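Local coordinates for integron cassette protein (PDB 3FY6), which is of unknown function but is encoded by a mobile integron gene cassette of Vibrio cholerae, a source of novel protein folds, at residues M9-L14 with T26-L31; V43-T48 with E60-I65. One frame throughout, in Å; residues are numbered along the deposited sequence.

Interaction 1: residues M9-L14 with T26-L31; sequences MTEVNL and TYIVEL
Met9 to Leu14 and Thr26 to Leu31 lie on the two arms, strands 10-18 and 23-31, of an antiparallel beta hairpin; Thr10 to Leu14 form the ladder, with the strand axes 4.7 Å apart. Met9, a selenomethionine, starts the walk: its chain bends at chi2 and brings methyl CE to 3.4 Å from the carboxylate carbon CD of Glu30. Thr10 faces Leu31 in a hydrogen-bonded pair; Leu31 N reaches Thr10 O at 2.8 Å, almost in line with the carbonyl, whereas the return bond from Thr10 N to Leu31 O is more bent (149° at the hydrogen). On the opposite face, Glu11 lies across Ile28 and Glu30. Its CG packs on Ile28 CG2 at 3.4 Å, and its OE2 comes to 3.1 Å from Glu30 OE2, with the carboxylate planes turned 40° against each other. These are two acceptors of like charge, a proximity that could raise the proton affinity of one of them, though the hydrogen bond of Glu30 OE1 with His32 NE2 may offset this. Val12 returns to the face of Thr10, where it pairs with Val29 through two nearly straight backbone bonds and presents CB to CB. Helix 95-114 packs on this face at Thr10, Val12, Leu14 and Leu31, while Phe81 of helix 77-89 touches Leu14 and Val29. Asn13, on the Glu11 face, stands alongside Ile28, with OD1 near Ile28 CG2, while ND2 meets Thr26 CG2. Leu14, the last of the segment, pairs with Tyr27, whose ring leads off toward helix 62-67 and whose OH bonds Asp69. With Leu14 CG placed beside the backbone N (chi1 -62°), the side chain leans across Val29, and Leu14 CD1 rests 3.7 Å from Val29 CG2.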
loop_
_atom_site.group_PDB
_atom_site.type_symbol
_atom_site.label_atom_id
_atom_site.label_comp_id
_atom_site.label_asym_id
_atom_site.label_seq_id
_atom_site.Cartn_x
_atom_site.Cartn_y
_atom_site.Cartn_z
HETATM N N MSE A 9 22.006 -0.360 -20.300
HETATM C CA MSE A 9 20.684 0.239 -20.104
HETATM C C MSE A 9 19.583 -0.692 -20.610
HETATM O O MSE A 9 19.652 -1.196 -21.732
HETATM C CB MSE A 9 20.596 1.584 -20.822
HETATM C CG MSE A 9 19.195 2.192 -20.864
HETATM SE SE MSE A 9 18.102 1.619 -22.381
HETATM C CE MSE A 9 16.440 2.552 -21.962
ATOM N N THR A 10 18.566 -0.938 -19.792
ATOM C CA THR A 10 17.481 -1.801 -20.249
ATOM C C THR A 10 16.107 -1.295 -19.855
ATOM O O THR A 10 15.962 -0.446 -18.974
ATOM C CB THR A 10 17.659 -3.261 -19.790
ATOM O OG1 THR A 10 17.199 -3.407 -18.442
ATOM C CG2 THR A 10 19.119 -3.651 -19.864
ATOM N N GLU A 11 15.099 -1.825 -20.528
ATOM C CA GLU A 11 13.741 -1.341 -20.370
ATOM C C GLU A 11 12.844 -2.514 -20.036
ATOM O O GLU A 11 12.912 -3.558 -20.671
ATOM C CB GLU A 11 13.280 -0.679 -21.664
ATOM C CG GLU A 11 12.202 0.367 -21.487
ATOM C CD GLU A 11 12.047 1.245 -22.721
ATOM O OE1 GLU A 11 11.673 0.713 -23.787
ATOM O OE2 GLU A 11 12.298 2.467 -22.622
ATOM N N VAL A 12 12.013 -2.344 -19.019
ATOM C CA VAL A 12 11.072 -3.376 -18.635
ATOM C C VAL A 12 9.654 -2.825 -18.805
ATOM O O VAL A 12 9.336 -1.761 -18.289
ATOM C CB VAL A 12 11.303 -3.798 -17.169
ATOM C CG1 VAL A 12 10.408 -4.964 -16.803
ATOM C CG2 VAL A 12 12.772 -4.165 -16.956
ATOM N N ASN A 13 8.814 -3.536 -19.548
ATOM C CA ASN A 13 7.425 -3.134 -19.696
ATOM C C ASN A 13 6.558 -3.929 -18.735
ATOM O O ASN A 13 6.530 -5.147 -18.788
ATOM C CB ASN A 13 6.950 -3.318 -21.144
ATOM C CG ASN A 13 7.373 -2.167 -22.048
ATOM O OD1 ASN A 13 8.425 -1.568 -21.856
ATOM N ND2 ASN A 13 6.538 -1.845 -23.027
ATOM N N LEU A 14 5.856 -3.232 -17.850
ATOM C CA LEU A 14 5.042 -3.893 -16.835
ATOM C C LEU A 14 3.554 -3.651 -17.099
ATOM O O LEU A 14 3.168 -2.579 -17.543
ATOM C CB LEU A 14 5.430 -3.383 -15.443
ATOM C CG LEU A 14 6.874 -3.661 -15.009
ATOM C CD1 LEU A 14 7.167 -3.007 -13.663
ATOM C CD2 LEU A 14 7.123 -5.165 -14.940
ATOM N N THR A 26 0.362 0.001 -19.422
ATOM C CA THR A 26 1.778 -0.317 -19.548
ATOM C C THR A 26 2.603 0.702 -18.773
ATOM O O THR A 26 2.561 1.894 -19.058
ATOM C CB THR A 26 2.229 -0.345 -21.030
ATOM O OG1 THR A 26 1.429 -1.282 -21.765
ATOM C CG2 THR A 26 3.708 -0.737 -21.142
ATOM N N TYR A 27 3.323 0.235 -17.763
ATOM C CA TYR A 27 4.277 1.091 -17.071
ATOM C C TYR A 27 5.654 0.741 -17.598
ATOM O O TYR A 27 6.067 -0.416 -17.542
ATOM C CB TYR A 27 4.214 0.862 -15.568
ATOM C CG TYR A 27 3.030 1.529 -14.912
ATOM C CD1 TYR A 27 1.732 1.138 -15.218
ATOM C CD2 TYR A 27 3.210 2.552 -13.985
ATOM C CE1 TYR A 27 0.644 1.747 -14.618
ATOM C CE2 TYR A 27 2.125 3.172 -13.377
ATOM C CZ TYR A 27 0.846 2.766 -13.696
ATOM O OH TYR A 27 -0.229 3.387 -13.109
ATOM N N ILE A 28 6.362 1.729 -18.130
ATOM C CA ILE A 28 7.670 1.460 -18.718
ATOM C C ILE A 28 8.772 1.842 -17.742
ATOM O O ILE A 28 8.902 3.000 -17.351
ATOM C CB ILE A 28 7.859 2.192 -20.059
ATOM C CG1 ILE A 28 6.679 1.905 -20.985
ATOM C CG2 ILE A 28 9.161 1.752 -20.732
ATOM C CD1 ILE A 28 6.714 2.686 -22.282
ATOM N N VAL A 29 9.544 0.850 -17.326
ATOM C CA VAL A 29 10.664 1.083 -16.432
ATOM C C VAL A 29 11.965 1.146 -17.222
ATOM O O VAL A 29 12.352 0.176 -17.866
ATOM C CB VAL A 29 10.786 -0.040 -15.394
ATOM C CG1 VAL A 29 11.872 0.303 -14.378
ATOM C CG2 VAL A 29 9.451 -0.259 -14.689
ATOM N N GLU A 30 12.634 2.291 -17.180
ATOM C CA GLU A 30 13.932 2.423 -17.827
ATOM C C GLU A 30 15.038 2.359 -16.781
ATOM O O GLU A 30 15.117 3.218 -15.902
ATOM C CB GLU A 30 14.032 3.746 -18.588
ATOM C CG GLU A 30 13.569 3.697 -20.023
ATOM C CD GLU A 30 14.160 4.826 -20.856
ATOM O OE1 GLU A 30 15.203 5.387 -20.445
ATOM O OE2 GLU A 30 13.589 5.146 -21.923
ATOM N N LEU A 31 15.888 1.343 -16.879
ATOM C CA LEU A 31 17.000 1.186 -15.946
ATOM C C LEU A 31 18.290 1.661 -16.589
ATOM O O LEU A 31 18.666 1.183 -17.650
ATOM C CB LEU A 31 17.157 -0.281 -15.541
ATOM C CG LEU A 31 15.901 -0.954 -15.006
ATOM C CD1 LEU A 31 16.158 -2.420 -14.732
ATOM C CD2 LEU A 31 15.453 -0.247 -13.749
#

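Interaction 2: residues V43-T48 with E60-I65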
loop_
_atom_site.group_PDB
_atom_site.type_symbol
_atom_site.label_atom_id
_atom_site.label_comp_id
_atom_site.label_asym_id
_atom_site.label_seq_id
_atom_site.Cartn_x
_atom_site.Cartn_y
_atom_site.Cartn_z
ATOM N N VAL A 43 3.398 10.606 -18.189
ATOM C CA VAL A 43 3.960 10.915 -16.881
ATOM C C VAL A 43 5.206 10.094 -16.585
ATOM O O VAL A 43 5.195 8.876 -16.718
ATOM C CB VAL A 43 2.944 10.643 -15.763
ATOM C CG1 VAL A 43 3.613 10.765 -14.422
ATOM C CG2 VAL A 43 1.757 11.595 -15.872
ATOM N N THR A 44 6.267 10.766 -16.160
ATOM C CA THR A 44 7.514 10.096 -15.826
ATOM C C THR A 44 8.016 10.533 -14.451
ATOM O O THR A 44 8.144 11.727 -14.181
ATOM C CB THR A 44 8.619 10.402 -16.867
ATOM O OG1 THR A 44 8.192 9.984 -18.170
ATOM C CG2 THR A 44 9.909 9.676 -16.505
ATOM N N ILE A 45 8.288 9.564 -13.581
ATOM C CA ILE A 45 8.986 9.845 -12.334
ATOM C C ILE A 45 10.393 9.262 -12.407
ATOM O O ILE A 45 10.662 8.361 -13.211
ATOM C CB ILE A 45 8.237 9.297 -11.110
ATOM C CG1 ILE A 45 8.175 7.770 -11.154
ATOM C CG2 ILE A 45 6.839 9.907 -11.034
ATOM C CD1 ILE A 45 7.415 7.158 -10.004
ATOM N N LYS A 46 11.292 9.789 -11.583
ATOM C CA LYS A 46 12.701 9.458 -11.707
ATOM C C LYS A 46 13.384 9.277 -10.367
ATOM O O LYS A 46 13.169 10.068 -9.445
ATOM C CB LYS A 46 13.426 10.554 -12.494
ATOM C CG LYS A 46 14.922 10.321 -12.623
ATOM C CD LYS A 46 15.536 11.207 -13.687
ATOM C CE LYS A 46 17.044 11.072 -13.687
ATOM N NZ LYS A 46 17.672 11.816 -14.815
ATOM N N ALA A 47 14.212 8.239 -10.273
ATOM C CA ALA A 47 15.098 8.045 -9.125
ATOM C C ALA A 47 16.543 8.171 -9.595
ATOM O O ALA A 47 16.953 7.501 -10.541
ATOM C CB ALA A 47 14.871 6.670 -8.492
ATOM N N THR A 48 17.316 9.026 -8.935
ATOM C CA THR A 48 18.703 9.239 -9.326
ATOM C C THR A 48 19.661 8.631 -8.308
ATOM O O THR A 48 19.521 8.846 -7.105
ATOM C CB THR A 48 19.019 10.739 -9.494
ATOM O OG1 THR A 48 18.613 11.445 -8.319
ATOM C CG2 THR A 48 18.266 11.305 -10.671
ATOM N N GLU A 60 6.464 13.049 -6.371
ATOM C CA GLU A 60 5.324 12.304 -6.887
ATOM C C GLU A 60 5.730 10.830 -6.892
ATOM O O GLU A 60 6.630 10.441 -7.634
ATOM C CB GLU A 60 5.013 12.745 -8.311
ATOM C CG GLU A 60 3.629 12.363 -8.802
ATOM C CD GLU A 60 2.571 13.320 -8.315
ATOM O OE1 GLU A 60 2.511 13.573 -7.091
ATOM O OE2 GLU A 60 1.799 13.827 -9.151
ATOM N N THR A 61 5.093 10.017 -6.051
ATOM C CA THR A 61 5.507 8.622 -5.899
ATOM C C THR A 61 4.850 7.715 -6.935
ATOM O O THR A 61 3.881 8.100 -7.595
ATOM C CB THR A 61 5.157 8.074 -4.500
ATOM O OG1 THR A 61 3.734 8.059 -4.343
ATOM C CG2 THR A 61 5.791 8.924 -3.397
ATOM N N LEU A 62 5.379 6.503 -7.056
ATOM C CA LEU A 62 4.781 5.472 -7.890
ATOM C C LEU A 62 3.339 5.244 -7.471
ATOM O O LEU A 62 2.450 5.052 -8.297
ATOM C CB LEU A 62 5.562 4.170 -7.719
ATOM C CG LEU A 62 5.173 3.059 -8.681
ATOM C CD1 LEU A 62 5.407 3.533 -10.102
ATOM C CD2 LEU A 62 5.977 1.812 -8.390
ATOM N N GLN A 63 3.117 5.270 -6.164
ATOM C CA GLN A 63 1.789 5.094 -5.615
ATOM C C GLN A 63 0.847 6.189 -6.126
ATOM O O GLN A 63 -0.286 5.907 -6.523
ATOM C CB GLN A 63 1.864 5.075 -4.080
ATOM C CG GLN A 63 2.605 3.846 -3.508
ATOM C CD GLN A 63 4.144 3.935 -3.582
ATOM O OE1 GLN A 63 4.729 5.019 -3.484
ATOM N NE2 GLN A 63 4.798 2.781 -3.727
ATOM N N ASP A 64 1.322 7.433 -6.131
ATOM C CA ASP A 64 0.529 8.560 -6.621
ATOM C C ASP A 64 0.062 8.357 -8.059
ATOM O O ASP A 64 -1.114 8.541 -8.363
ATOM C CB ASP A 64 1.322 9.871 -6.531
ATOM C CG ASP A 64 1.508 10.353 -5.099
ATOM O OD1 ASP A 64 0.751 9.906 -4.208
ATOM O OD2 ASP A 64 2.415 11.184 -4.866
ATOM N N ILE A 65 0.979 7.994 -8.953
ATOM C CA ILE A 65 0.599 7.855 -10.363
ATOM C C ILE A 65 -0.328 6.660 -10.570
ATOM O O ILE A 65 -1.252 6.718 -11.377
ATOM C CB ILE A 65 1.815 7.845 -11.345
ATOM C CG1 ILE A 65 2.664 6.591 -11.191
ATOM C CG2 ILE A 65 2.684 9.088 -11.137
ATOM C CD1 ILE A 65 3.999 6.672 -11.939
#
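Ile45 makes four of the five residue contacts between Val43-Thr48 and Glu60-Ile65, and no hydrogen bond crosses between the two. Its chi1 of 65° sets CG1 over the backbone, flanked by N and C, and an extended chi2 carries CD1 into the start of helix 62-67. There CD1 lies 3.6 Å from Leu62 N, and the same methyl meets two side-chain ends: Leu62 CD1 at 4.1 Å and Ile65 CD1 at 4.0 Å. The other branch, CG2, touches the carbonyl oxygen O of Glu60 at 3.4 Å, an oxygen that also accepts a hydrogen bond from Ser58 OG. Val43 adds a second, lighter contact: its CG1 and Ile65 CG2 approach to 3.8 Å as the two side chains pass alongside, pointing opposite ways. The backbones stay well separated, with the CA atoms of Ile45 and Glu60 7.0 Å apart, so methyl groups do the joining. The helix start that receives them is fixed by its own bonds. Asp64 N donates to Thr61 OG1 at 3.1 Å, and Thr61 N donates to Asp64 OD2, which it meets from above the carboxylate plane. Ile38 of the adjacent strand 35-40 touches both Ile45 and Leu62. A capping box thus opens a short helix that packs, through valine, isoleucine and leucine methyls, on one face of an antiparallel sheet.

Overall arrangement
Along the chain the hairpin segments of interaction 1 are complete before the first residue of interaction 2, and the centres of the two contacts lie 13 Å apart. Both use the same five-stranded antiparallel sheet, whose strands follow sequence order: interaction 1 joins the first two, while interaction 2 involves the fourth, with strand 35-40 lying between. One is pairing within the sheet, the other helix-on-sheet packing. They meet at Tyr27 and Ile65, where Tyr27 OH lies 3.9 Å from Ile65 O in plain packing. Helix 77-89 also touches both, reaching Leu14, Val29 and Leu31 in the first and Leu62 in the second. Helices 62-67 and 77-89 thus pack on the same side of this meander, linking its first hairpin to strand 43-50.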